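Local coordinates for protein haloacid dehalogenase (Pseudomonas aeruginosa, PDB 3UMC) that probably hydrolyses L-2-haloacids to the corresponding 2-hydroxyacids, as an L-2-haloacid dehalogenase of the HAD-like hydrolase superfamily, at residues 24-29 against 139-144; 122-127 against 241-246; 198-203 against 213-218. All coordinates share one frame; numbering follows the deposited sequence.

How the interactions relate
Three contacts illustrate how a Rossmann-like core is closed by two long-range contacts and one local one. From the N terminus, strand 24-27 waits through a long, mainly helical insertion until strand 137-140 arrives beside it, and interaction 1 closes that loop. Before it closes, residues 122-127 have already opened interaction 2, which finds its partner at 241-246, so the two loops cross. Interaction 3 is a short local closure, 198-203 with 213-218, lying wholly within the span of interaction 2. Together they join central strands of the parallel sheet, a beta-alpha-beta unit and two helix starts; Arg218 of interaction 3 meets Asp124 of interaction 2 in a salt bridge.

Interaction 1: residues 24-29 against 139-144; sequences AILFDV and AALSNG
Leu26 and Ala139 stand side by side on one face of the sheet, the CD2 branch of Leu26 resting 4.0 Å from Ala139 CB. The other branch of Leu26 points past the alanine toward Leu141, where CD1 meets the fork of the second leucine and lies 4.1 Å from Leu141 CD2. With CG anti to the backbone N (chi1 -164°), the fork of Leu141 is directed toward Leu26; the Leu141 side chain also packs on Val178 and Ala182 of helix 176-186. Phe27 and Ala140 take the opposite face. Ile25 CG2 lies 3.5 Å above the plane of the Phe27 ring, toward its rim, while the carbonyl O of Ala139 comes in at the ring edge. Between the two faces runs a parallel beta ladder of the HAD core: Ala139 N donates to Ile25 O (3.0 Å), Phe27 N to Ala139 O (2.8 Å), and Leu141 N to Phe27 O (2.8 Å). The strands end together here, and the sequence from Asp28 onward fits HAD motif I, whose first aspartate is the nucleophile in relatives. Asp28 starts away from residues 139-144; its OD2 bonds Thr32 and its OD1 forms a salt bridge with Lys173, with a weak water link from OD1 to Asn143 N. Val29 instead lays CG2 against Ala140 CB at 3.9 Å, with Met149 of helix 146-156 close by.

Interaction 2: residues 122-127 against 241-246; sequences WPDTLA and SDLLDL
Asp124 reaches across to the first turn of helix 243-251, where its OD2 accepts the backbone N-H of Leu243 at 3.0 Å. The bond is almost straight at the hydrogen (174°), yet the donor approaches from above the carboxylate plane, 35° out of it. With CG held between the backbone N and the carbonyl carbon (chi1 60°), the carboxylate is carried toward this turn. This is the tight part of the contact: the same oxygen has Leu243 CD1 at 3.3 Å and Asp242 CB at 3.5 Å. Asp242 is the N-cap of that helix, its OD1 accepting from Asp245 N (3.0 Å) and, more weakly, from Leu244 N. Two carboxylates thus serve successive amides of one helix start, which would probably favour their negative charge, although Asp124 OD2 and Asp242 OD1 are only 4.7 Å apart. The remaining oxygen of Asp124, OD1, is bridged to Arg218, so that both carboxylate oxygens are held. The outer margin, Leu244 against Ala127, is solvent-exposed and purely van der Waals, with Leu244 CD1 3.8 Å from Ala127 CB and Leu244 CD2 3.7 Å from the carbonyl O of Ala127. On the interior side, buried Leu243 brings CD2 near Thr125 O, and its side chain also touches Met129 of helix 125-132. The contact therefore joins the beginnings of helices 125-132 and 243-251, the second of which lies against strand 212-216 through Leu243 and Leu246.

Interaction 3: residues 198-203 against 213-218; sequences AHNYDL and TAFIAR
Leu203 and Phe215 form the central apolar pair, their side chains crossing at about a right angle. Leu203 CD1 lies 3.6 Å from Phe215 CB and near the plane of the ring, at its edge; CD2, the other branch, comes within 4.0 Å of Thr213 CB. At the other end, Ala198 CB packs on the aliphatic part of Arg218, 3.7 Å from CG, beyond which the chain bends (chi2 -54°); Ile216 CG2 sits over the centre of one face of the guanidinium that pairs with Asp124. Contacts between apolar and polar groups form a second class. Thr213 CG2 fits against the helix backbone, 3.6 Å from Leu203 O, and Leu203 CD2 lies near the carbonyl O of Ala214. The carbonyl O of Ala198 approaches Phe215 CE1 obliquely at 3.5 Å, and the amide of Asn200 lies at 26° to the ring plane; this amide is fixed elsewhere, OD1 by Trp236 and Glu233 N, ND2 by Asp229 and Ala231 O. Direct hydrogen bonds between the segments are absent. In their stead come a CA-H...O contact from Ala198 CA to Ile216 O (3.2 Å) and a water bridge, in which one water donates to Ala198 O at 2.9 Å and accepts from Arg218 N at 2.8 Å. The contact joins elements of the beta-alpha-beta unit of strand 193-197, helix 200-208 and strand 212-216, with Ala198 and Arg218 in the loops that follow its strands: the helix covers Thr213 and Phe215, whereas Ala214 and Ile216 turn to the other face of the sheet, where helix 243-251 packs.

Interaction 1: residues 24-29 against 139-144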
ATOM      1  N   ALA A  24       8.781   1.864  11.385  1.00 18.01           N
ATOM      2  CA  ALA A  24       8.593   1.734   9.959  1.00 16.16           C
ATOM      3  C   ALA A  24       9.837   2.220   9.231  1.00 14.14           C
ATOM      4  O   ALA A  24      10.489   3.164   9.653  1.00 14.30           O
ATOM      5  CB  ALA A  24       7.373   2.542   9.514  1.00 16.21           C
ATOM      6  N   ILE A  25      10.156   1.579   8.120  1.00 13.21           N
ATOM      7  CA  ILE A  25      11.222   1.999   7.277  1.00 12.67           C
ATOM      8  C   ILE A  25      10.594   2.263   5.947  1.00 13.29           C
ATOM      9  O   ILE A  25       9.972   1.380   5.303  1.00 13.58           O
ATOM     10  CB  ILE A  25      12.322   0.923   7.100  1.00 12.78           C
ATOM     11  CG1 ILE A  25      12.861   0.458   8.424  1.00 13.09           C
ATOM     12  CG2 ILE A  25      13.492   1.474   6.344  1.00 13.82           C
ATOM     13  CD1 ILE A  25      13.848  -0.669   8.318  1.00 12.94           C
ATOM     14  N   LEU A  26      10.795   3.486   5.499  1.00 14.06           N
ATOM     15  CA  LEU A  26      10.431   3.884   4.161  1.00 12.36           C
ATOM     16  C   LEU A  26      11.681   3.706   3.298  1.00 12.75           C
ATOM     17  O   LEU A  26      12.789   4.014   3.694  1.00 11.57           O
ATOM     18  CB  LEU A  26      10.076   5.376   4.167  1.00 12.65           C
ATOM     19  CG  LEU A  26       8.931   5.894   5.038  1.00 13.08           C
ATOM     20  CD1 LEU A  26       8.908   7.479   5.019  1.00  8.58           C
ATOM     21  CD2 LEU A  26       7.668   5.357   4.533  1.00 12.73           C
ATOM     22  N   PHE A  27      11.471   3.294   2.082  1.00 12.02           N
ATOM     23  CA  PHE A  27      12.537   3.127   1.170  1.00 11.36           C
ATOM     24  C   PHE A  27      12.312   3.881  -0.117  1.00 10.24           C
ATOM     25  O   PHE A  27      11.321   3.721  -0.746  1.00  9.49           O
ATOM     26  CB  PHE A  27      12.610   1.641   0.737  1.00 11.64           C
ATOM     27  CG  PHE A  27      13.053   0.725   1.783  1.00 11.66           C
ATOM     28  CD1 PHE A  27      14.373   0.356   1.871  1.00 11.29           C
ATOM     29  CD2 PHE A  27      12.146   0.181   2.662  1.00 15.97           C
ATOM     30  CE1 PHE A  27      14.782  -0.511   2.776  1.00 11.99           C
ATOM     31  CE2 PHE A  27      12.577  -0.723   3.624  1.00 15.46           C
ATOM     32  CZ  PHE A  27      13.860  -1.068   3.671  1.00 16.60           C
ATOM     33  N   ASP A  28      13.335   4.579  -0.560  1.00 10.92           N
ATOM     34  CA  ASP A  28      13.490   4.928  -1.963  1.00 11.52           C
ATOM     35  C   ASP A  28      13.658   3.649  -2.806  1.00 12.61           C
ATOM     36  O   ASP A  28      14.150   2.669  -2.284  1.00 11.53           O
ATOM     37  CB  ASP A  28      14.716   5.858  -2.093  1.00 11.72           C
ATOM     38  CG  ASP A  28      15.004   6.224  -3.536  1.00 14.63           C
ATOM     39  OD1 ASP A  28      14.142   6.848  -4.152  1.00 20.45           O
ATOM     40  OD2 ASP A  28      16.074   5.815  -4.061  1.00 22.26           O
ATOM     41  N   VAL A  29      13.250   3.614  -4.092  1.00 12.84           N
ATOM     42  CA  VAL A  29      13.221   2.315  -4.783  1.00 13.12           C
ATOM     43  C   VAL A  29      14.164   2.276  -5.972  1.00 13.61           C
ATOM     44  O   VAL A  29      15.022   1.374  -6.042  1.00 13.34           O
ATOM     45  CB  VAL A  29      11.834   1.879  -5.237  1.00 12.99           C
ATOM     46  CG1 VAL A  29      11.862   0.497  -5.738  1.00 11.02           C
ATOM     47  CG2 VAL A  29      10.816   1.940  -4.076  1.00 13.09           C
ATOM     48  N   ALA A 139       7.772   0.251   3.681  1.00 12.00           N
ATOM     49  CA  ALA A 139       6.972   0.952   2.662  1.00 11.18           C
ATOM     50  C   ALA A 139       7.832   1.653   1.630  1.00 11.41           C
ATOM     51  O   ALA A 139       8.880   2.170   1.938  1.00 11.24           O
ATOM     52  CB  ALA A 139       6.001   1.947   3.372  1.00 12.49           C
ATOM     53  N   ALA A 140       7.395   1.599   0.375  1.00 10.92           N
ATOM     54  CA  ALA A 140       8.006   2.273  -0.706  1.00 11.59           C
ATOM     55  C   ALA A 140       7.699   3.745  -0.576  1.00 11.58           C
ATOM     56  O   ALA A 140       6.554   4.122  -0.348  1.00 12.82           O
ATOM     57  CB  ALA A 140       7.447   1.731  -2.117  1.00 10.04           C
ATOM     58  N   LEU A 141       8.702   4.576  -0.814  1.00 12.21           N
ATOM     59  CA  LEU A 141       8.512   6.025  -0.933  1.00 12.62           C
ATOM     60  C   LEU A 141       9.124   6.488  -2.217  1.00 12.42           C
ATOM     61  O   LEU A 141      10.255   6.871  -2.248  1.00 14.01           O
ATOM     62  CB  LEU A 141       9.143   6.753   0.254  1.00 13.24           C
ATOM     63  CG  LEU A 141       8.720   8.208   0.488  1.00 10.97           C
ATOM     64  CD1 LEU A 141       7.355   8.287   1.257  1.00 11.37           C
ATOM     65  CD2 LEU A 141       9.844   8.864   1.278  1.00  9.94           C
ATOM     66  N   SER A 142       8.359   6.451  -3.284  1.00 13.64           N
ATOM     67  CA  SER A 142       8.881   6.608  -4.616  1.00 14.84           C
ATOM     68  C   SER A 142       8.202   7.734  -5.389  1.00 14.96           C
ATOM     69  O   SER A 142       7.012   8.014  -5.234  1.00 12.71           O
ATOM     70  CB  SER A 142       8.631   5.321  -5.388  1.00 15.32           C
ATOM     71  OG  SER A 142       9.260   5.369  -6.643  1.00 21.20           O
ATOM     72  N   ASN A 143       8.984   8.329  -6.285  1.00 14.76           N
ATOM     73  CA  ASN A 143       8.442   9.182  -7.302  1.00 15.96           C
ATOM     74  C   ASN A 143       7.634   8.415  -8.323  1.00 16.81           C
ATOM     75  O   ASN A 143       6.740   8.956  -8.926  1.00 16.97           O
ATOM     76  CB  ASN A 143       9.577   9.985  -7.945  1.00 15.98           C
ATOM     77  CG  ASN A 143      10.097  11.025  -7.014  1.00 16.36           C
ATOM     78  OD1 ASN A 143       9.336  11.562  -6.225  1.00 15.63           O
ATOM     79  ND2 ASN A 143      11.360  11.329  -7.099  1.00 13.05           N
ATOM     80  N   GLY A 144       7.955   7.142  -8.529  1.00 17.84           N
ATOM     81  CA  GLY A 144       7.108   6.254  -9.296  1.00 17.09           C
ATOM     82  C   GLY A 144       5.670   6.280  -8.819  1.00 17.58           C
ATOM     83  O   GLY A 144       5.412   6.213  -7.578  1.00 20.51           O
TER
HETATM   84  O   HOH W   1      11.977   8.072  -6.376  1.00 25.48           O

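Interaction 2: residues 122-127 against 241-246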
ATOM      1  N   TRP A 122      19.072  -5.317  -6.610  1.00 15.16           N
ATOM      2  CA  TRP A 122      20.445  -5.675  -6.179  1.00 14.30           C
ATOM      3  C   TRP A 122      20.472  -6.995  -5.425  1.00 14.71           C
ATOM      4  O   TRP A 122      19.454  -7.392  -4.858  1.00 15.53           O
ATOM      5  CB  TRP A 122      21.084  -4.555  -5.355  1.00 14.37           C
ATOM      6  CG  TRP A 122      21.077  -3.185  -6.062  1.00 12.12           C
ATOM      7  CD1 TRP A 122      20.314  -2.133  -5.729  1.00 12.34           C
ATOM      8  CD2 TRP A 122      21.853  -2.774  -7.172  1.00 15.75           C
ATOM      9  NE1 TRP A 122      20.555  -1.077  -6.542  1.00 10.64           N
ATOM     10  CE2 TRP A 122      21.498  -1.441  -7.454  1.00 15.61           C
ATOM     11  CE3 TRP A 122      22.833  -3.390  -7.959  1.00 21.60           C
ATOM     12  CZ2 TRP A 122      22.073  -0.716  -8.482  1.00 15.20           C
ATOM     13  CZ3 TRP A 122      23.414  -2.667  -8.990  1.00 18.51           C
ATOM     14  CH2 TRP A 122      23.040  -1.334  -9.227  1.00 18.17           C
ATOM     15  N   PRO A 123      21.648  -7.685  -5.355  1.00 15.28           N
ATOM     16  CA  PRO A 123      21.756  -9.015  -4.729  1.00 14.07           C
ATOM     17  C   PRO A 123      21.299  -9.121  -3.301  1.00 14.68           C
ATOM     18  O   PRO A 123      20.871 -10.213  -2.848  1.00 13.48           O
ATOM     19  CB  PRO A 123      23.261  -9.293  -4.760  1.00 16.02           C
ATOM     20  CG  PRO A 123      23.745  -8.561  -6.025  1.00 16.62           C
ATOM     21  CD  PRO A 123      22.906  -7.297  -6.040  1.00 15.80           C
ATOM     22  N   ASP A 124      21.344  -7.987  -2.584  1.00 14.48           N
ATOM     23  CA  ASP A 124      20.957  -7.930  -1.204  1.00 13.50           C
ATOM     24  C   ASP A 124      19.493  -7.542  -0.979  1.00 13.95           C
ATOM     25  O   ASP A 124      18.975  -7.626   0.136  1.00 12.30           O
ATOM     26  CB  ASP A 124      21.834  -6.917  -0.451  1.00 14.21           C
ATOM     27  CG  ASP A 124      21.727  -5.480  -1.020  1.00 14.93           C
ATOM     28  OD1 ASP A 124      22.296  -5.195  -2.098  1.00 15.88           O
ATOM     29  OD2 ASP A 124      21.162  -4.609  -0.359  1.00 13.74           O
ATOM     30  N   THR A 125      18.850  -7.011  -1.993  1.00 13.96           N
ATOM     31  CA  THR A 125      17.597  -6.307  -1.723  1.00 13.66           C
ATOM     32  C   THR A 125      16.540  -7.221  -1.115  1.00 14.97           C
ATOM     33  O   THR A 125      16.017  -6.949  -0.036  1.00 13.51           O
ATOM     34  CB  THR A 125      17.031  -5.646  -2.982  1.00 14.23           C
ATOM     35  OG1 THR A 125      17.875  -4.559  -3.341  1.00 14.48           O
ATOM     36  CG2 THR A 125      15.554  -5.153  -2.766  1.00 11.61           C
ATOM     37  N   LEU A 126      16.242  -8.304  -1.816  1.00 15.07           N
ATOM     38  CA  LEU A 126      15.224  -9.255  -1.392  1.00 16.04           C
ATOM     39  C   LEU A 126      15.476  -9.828  -0.012  1.00 15.09           C
ATOM     40  O   LEU A 126      14.578  -9.799   0.907  1.00 14.86           O
ATOM     41  CB  LEU A 126      15.073 -10.391  -2.422  1.00 18.08           C
ATOM     42  CG  LEU A 126      14.166 -10.203  -3.647  1.00 24.88           C
ATOM     43  CD1 LEU A 126      14.168  -8.786  -4.143  1.00 29.60           C
ATOM     44  CD2 LEU A 126      14.437 -11.179  -4.872  1.00 30.52           C
ATOM     45  N   ALA A 127      16.691 -10.267   0.213  1.00 14.14           N
ATOM     46  CA  ALA A 127      16.981 -10.925   1.495  1.00 14.20           C
ATOM     47  C   ALA A 127      16.873  -9.940   2.624  1.00 12.95           C
ATOM     48  O   ALA A 127      16.416 -10.298   3.729  1.00 13.60           O
ATOM     49  CB  ALA A 127      18.363 -11.557   1.543  1.00 12.71           C
ATOM     50  N   SER A 241      26.348  -1.162   4.365  1.00 14.98           N
ATOM     51  CA  SER A 241      26.905  -1.619   3.096  1.00 14.09           C
ATOM     52  C   SER A 241      25.831  -2.204   2.224  1.00 13.10           C
ATOM     53  O   SER A 241      25.924  -2.161   1.018  1.00 13.80           O
ATOM     54  CB  SER A 241      28.009  -2.681   3.388  1.00 15.23           C
ATOM     55  OG  SER A 241      27.457  -3.758   4.131  1.00 18.05           O
ATOM     56  N   ASP A 242      24.779  -2.739   2.817  1.00 12.76           N
ATOM     57  CA  ASP A 242      23.703  -3.287   2.075  1.00 13.09           C
ATOM     58  C   ASP A 242      22.507  -3.537   3.046  1.00 12.66           C
ATOM     59  O   ASP A 242      22.603  -3.275   4.219  1.00 14.31           O
ATOM     60  CB  ASP A 242      24.166  -4.560   1.380  1.00 14.67           C
ATOM     61  CG  ASP A 242      24.647  -5.596   2.367  1.00 15.80           C
ATOM     62  OD1 ASP A 242      23.826  -6.062   3.204  1.00 18.32           O
ATOM     63  OD2 ASP A 242      25.840  -5.847   2.337  1.00 20.01           O
ATOM     64  N   LEU A 243      21.358  -3.994   2.569  1.00 13.73           N
ATOM     65  CA  LEU A 243      20.190  -4.101   3.448  1.00 12.73           C
ATOM     66  C   LEU A 243      20.285  -5.099   4.523  1.00 13.69           C
ATOM     67  O   LEU A 243      19.575  -4.968   5.546  1.00 13.52           O
ATOM     68  CB  LEU A 243      18.906  -4.388   2.689  1.00 12.67           C
ATOM     69  CG  LEU A 243      18.125  -3.212   2.118  1.00 13.56           C
ATOM     70  CD1 LEU A 243      18.814  -2.620   0.906  1.00 13.07           C
ATOM     71  CD2 LEU A 243      16.732  -3.691   1.717  1.00 12.22           C
ATOM     72  N   LEU A 244      21.085  -6.159   4.330  1.00 14.55           N
ATOM     73  CA  LEU A 244      21.215  -7.152   5.413  1.00 14.10           C
ATOM     74  C   LEU A 244      22.108  -6.589   6.504  1.00 13.51           C
ATOM     75  O   LEU A 244      21.860  -6.800   7.690  1.00 10.27           O
ATOM     76  CB  LEU A 244      21.806  -8.513   4.913  1.00 14.73           C
ATOM     77  CG  LEU A 244      20.793  -9.472   4.314  1.00 16.77           C
ATOM     78  CD1 LEU A 244      21.524 -10.670   3.539  1.00 19.15           C
ATOM     79  CD2 LEU A 244      19.743 -10.004   5.392  1.00 13.32           C
ATOM     80  N   ASP A 245      23.159  -5.887   6.089  1.00 13.68           N
ATOM     81  CA  ASP A 245      23.985  -5.143   7.034  1.00 14.14           C
ATOM     82  C   ASP A 245      23.194  -4.057   7.793  1.00 14.12           C
ATOM     83  O   ASP A 245      23.436  -3.831   8.961  1.00 14.40           O
ATOM     84  CB  ASP A 245      25.201  -4.566   6.329  1.00 13.80           C
ATOM     85  CG  ASP A 245      26.158  -3.853   7.285  1.00 18.39           C
ATOM     86  OD1 ASP A 245      26.669  -4.523   8.216  1.00 19.81           O
ATOM     87  OD2 ASP A 245      26.379  -2.602   7.107  1.00 20.56           O
ATOM     88  N   LEU A 246      22.200  -3.447   7.149  1.00 15.71           N
ATOM     89  CA  LEU A 246      21.261  -2.522   7.840  1.00 15.04           C
ATOM     90  C   LEU A 246      20.488  -3.308   8.891  1.00 16.31           C
ATOM     91  O   LEU A 246      20.416  -2.893  10.050  1.00 13.63           O
ATOM     92  CB  LEU A 246      20.300  -1.824   6.860  1.00 14.95           C
ATOM     93  CG  LEU A 246      19.247  -0.872   7.458  1.00 15.65           C
ATOM     94  CD1 LEU A 246      19.931   0.239   8.248  1.00 15.38           C
ATOM     95  CD2 LEU A 246      18.300  -0.298   6.399  1.00 11.08           C
TER

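Interaction 3: residues 198-203 against 213-218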
ATOM      1  N   ALA A 198      19.728   5.510  -1.195  1.00  9.21           N
ATOM      2  CA  ALA A 198      21.068   5.617  -1.765  1.00  8.95           C
ATOM      3  C   ALA A 198      21.428   7.040  -2.166  1.00  9.11           C
ATOM      4  O   ALA A 198      22.497   7.299  -2.758  1.00  7.80           O
ATOM      5  CB  ALA A 198      21.163   4.691  -2.977  1.00  6.41           C
ATOM      6  N   HIS A 199      20.545   7.996  -1.911  1.00 10.45           N
ATOM      7  CA  HIS A 199      20.763   9.363  -2.466  1.00  9.84           C
ATOM      8  C   HIS A 199      20.705  10.369  -1.308  1.00 11.36           C
ATOM      9  O   HIS A 199      19.715  10.396  -0.494  1.00 11.97           O
ATOM     10  CB  HIS A 199      19.794   9.660  -3.635  1.00 12.07           C
ATOM     11  CG  HIS A 199      19.647   8.527  -4.605  1.00 11.82           C
ATOM     12  ND1 HIS A 199      18.509   7.747  -4.687  1.00 10.64           N
ATOM     13  CD2 HIS A 199      20.557   7.937  -5.390  1.00 12.34           C
ATOM     14  CE1 HIS A 199      18.705   6.794  -5.567  1.00 14.34           C
ATOM     15  NE2 HIS A 199      19.941   6.900  -6.024  1.00 11.27           N
ATOM     16  N   ASN A 200      21.790  11.109  -1.136  1.00  9.52           N
ATOM     17  CA  ASN A 200      21.881  12.024   0.011  1.00 10.92           C
ATOM     18  C   ASN A 200      20.802  13.107  -0.008  1.00 13.43           C
ATOM     19  O   ASN A 200      20.425  13.526   1.069  1.00 12.63           O
ATOM     20  CB  ASN A 200      23.248  12.719   0.068  1.00 11.36           C
ATOM     21  CG  ASN A 200      24.361  11.779   0.573  1.00  8.49           C
ATOM     22  OD1 ASN A 200      24.553  11.583   1.772  1.00 10.97           O
ATOM     23  ND2 ASN A 200      25.112  11.230  -0.356  1.00 12.54           N
ATOM     24  N   TYR A 201      20.329  13.551  -1.209  1.00 14.23           N
ATOM     25  CA  TYR A 201      19.343  14.623  -1.281  1.00 15.45           C
ATOM     26  C   TYR A 201      18.046  14.195  -0.590  1.00 15.24           C
ATOM     27  O   TYR A 201      17.371  14.981   0.036  1.00 14.39           O
ATOM     28  CB  TYR A 201      19.046  15.073  -2.743  1.00 15.41           C
ATOM     29  CG  TYR A 201      17.916  14.277  -3.326  1.00 16.85           C
ATOM     30  CD1 TYR A 201      16.605  14.693  -3.148  1.00 17.73           C
ATOM     31  CD2 TYR A 201      18.146  13.022  -3.954  1.00 19.96           C
ATOM     32  CE1 TYR A 201      15.523  13.903  -3.625  1.00 20.55           C
ATOM     33  CE2 TYR A 201      17.091  12.251  -4.446  1.00 18.41           C
ATOM     34  CZ  TYR A 201      15.780  12.693  -4.269  1.00 22.65           C
ATOM     35  OH  TYR A 201      14.698  11.953  -4.710  1.00 26.24           O
ATOM     36  N   ASP A 202      17.724  12.913  -0.684  1.00 14.36           N
ATOM     37  CA  ASP A 202      16.508  12.358  -0.105  1.00 13.88           C
ATOM     38  C   ASP A 202      16.567  12.292   1.403  1.00 13.98           C
ATOM     39  O   ASP A 202      15.593  12.580   2.137  1.00 12.78           O
ATOM     40  CB  ASP A 202      16.324  10.932  -0.682  1.00 15.83           C
ATOM     41  CG  ASP A 202      14.863  10.464  -0.716  1.00 17.40           C
ATOM     42  OD1 ASP A 202      13.923  11.211  -0.374  1.00 16.39           O
ATOM     43  OD2 ASP A 202      14.677   9.297  -1.092  1.00 19.15           O
ATOM     44  N   LEU A 203      17.740  11.873   1.875  1.00 14.02           N
ATOM     45  CA  LEU A 203      17.998  11.719   3.273  1.00 14.14           C
ATOM     46  C   LEU A 203      18.045  13.139   3.942  1.00 13.37           C
ATOM     47  O   LEU A 203      17.640  13.325   5.072  1.00 11.42           O
ATOM     48  CB  LEU A 203      19.305  10.977   3.418  1.00 12.92           C
ATOM     49  CG  LEU A 203      19.315   9.502   2.977  1.00 15.02           C
ATOM     50  CD1 LEU A 203      20.690   8.980   3.265  1.00  8.35           C
ATOM     51  CD2 LEU A 203      18.273   8.650   3.782  1.00  9.06           C
ATOM     52  N   THR A 213      17.452   8.373   9.372  1.00 10.96           N
ATOM     53  CA  THR A 213      18.055   8.226   8.073  1.00 11.60           C
ATOM     54  C   THR A 213      19.053   7.052   8.051  1.00 12.06           C
ATOM     55  O   THR A 213      19.881   6.874   8.996  1.00 12.82           O
ATOM     56  CB  THR A 213      18.782   9.468   7.687  1.00 10.85           C
ATOM     57  OG1 THR A 213      19.582   9.853   8.806  1.00 13.00           O
ATOM     58  CG2 THR A 213      17.768  10.607   7.393  1.00 11.20           C
ATOM     59  N   ALA A 214      18.956   6.262   6.980  1.00 11.23           N
ATOM     60  CA  ALA A 214      19.926   5.173   6.691  1.00 10.60           C
ATOM     61  C   ALA A 214      20.349   5.267   5.251  1.00  9.52           C
ATOM     62  O   ALA A 214      19.512   5.342   4.357  1.00  9.85           O
ATOM     63  CB  ALA A 214      19.310   3.805   7.003  1.00 10.35           C
ATOM     64  N   PHE A 215      21.648   5.373   5.048  1.00  9.38           N
ATOM     65  CA  PHE A 215      22.266   5.522   3.743  1.00 10.39           C
ATOM     66  C   PHE A 215      22.926   4.189   3.323  1.00 10.51           C
ATOM     67  O   PHE A 215      23.706   3.596   4.057  1.00  9.58           O
ATOM     68  CB  PHE A 215      23.357   6.587   3.796  1.00  8.24           C
ATOM     69  CG  PHE A 215      24.135   6.732   2.529  1.00  9.76           C
ATOM     70  CD1 PHE A 215      23.598   7.347   1.449  1.00  9.23           C
ATOM     71  CD2 PHE A 215      25.462   6.339   2.446  1.00  9.70           C
ATOM     72  CE1 PHE A 215      24.331   7.483   0.267  1.00 10.88           C
ATOM     73  CE2 PHE A 215      26.177   6.505   1.284  1.00 10.18           C
ATOM     74  CZ  PHE A 215      25.619   7.061   0.221  1.00 13.23           C
ATOM     75  N   ILE A 216      22.633   3.756   2.110  1.00 11.69           N
ATOM     76  CA  ILE A 216      23.334   2.591   1.490  1.00 10.84           C
ATOM     77  C   ILE A 216      23.884   3.043   0.161  1.00 10.67           C
ATOM     78  O   ILE A 216      23.124   3.347  -0.704  1.00 10.79           O
ATOM     79  CB  ILE A 216      22.355   1.457   1.275  1.00 10.15           C
ATOM     80  CG1 ILE A 216      21.803   1.023   2.639  1.00 14.74           C
ATOM     81  CG2 ILE A 216      23.030   0.201   0.640  1.00 10.03           C
ATOM     82  CD1 ILE A 216      21.058  -0.330   2.641  1.00 14.38           C
ATOM     83  N   ALA A 217      25.198   3.069  -0.010  1.00 10.50           N
ATOM     84  CA  ALA A 217      25.776   3.448  -1.261  1.00 10.87           C
ATOM     85  C   ALA A 217      25.476   2.452  -2.350  1.00 10.97           C
ATOM     86  O   ALA A 217      25.571   1.287  -2.126  1.00 11.80           O
ATOM     87  CB  ALA A 217      27.371   3.680  -1.096  1.00 11.23           C
ATOM     88  N   ARG A 218      25.169   2.925  -3.556  1.00 12.63           N
ATOM     89  CA  ARG A 218      24.982   2.072  -4.729  1.00 13.10           C
ATOM     90  C   ARG A 218      25.870   2.645  -5.821  1.00 14.42           C
ATOM     91  O   ARG A 218      25.374   3.299  -6.744  1.00 14.46           O
ATOM     92  CB  ARG A 218      23.537   2.095  -5.201  1.00 13.10           C
ATOM     93  CG  ARG A 218      22.538   1.538  -4.237  1.00 13.19           C
ATOM     94  CD  ARG A 218      22.897   0.095  -3.786  1.00 12.96           C
ATOM     95  NE  ARG A 218      21.812  -0.561  -3.080  1.00 16.50           N
ATOM     96  CZ  ARG A 218      21.824  -1.824  -2.620  1.00 14.80           C
ATOM     97  NH1 ARG A 218      22.917  -2.582  -2.676  1.00 11.18           N
ATOM     98  NH2 ARG A 218      20.751  -2.298  -2.018  1.00 12.38           N
TER
HETATM   99  O   HOH W   2      24.604   5.695  -3.816  1.00  8.30           O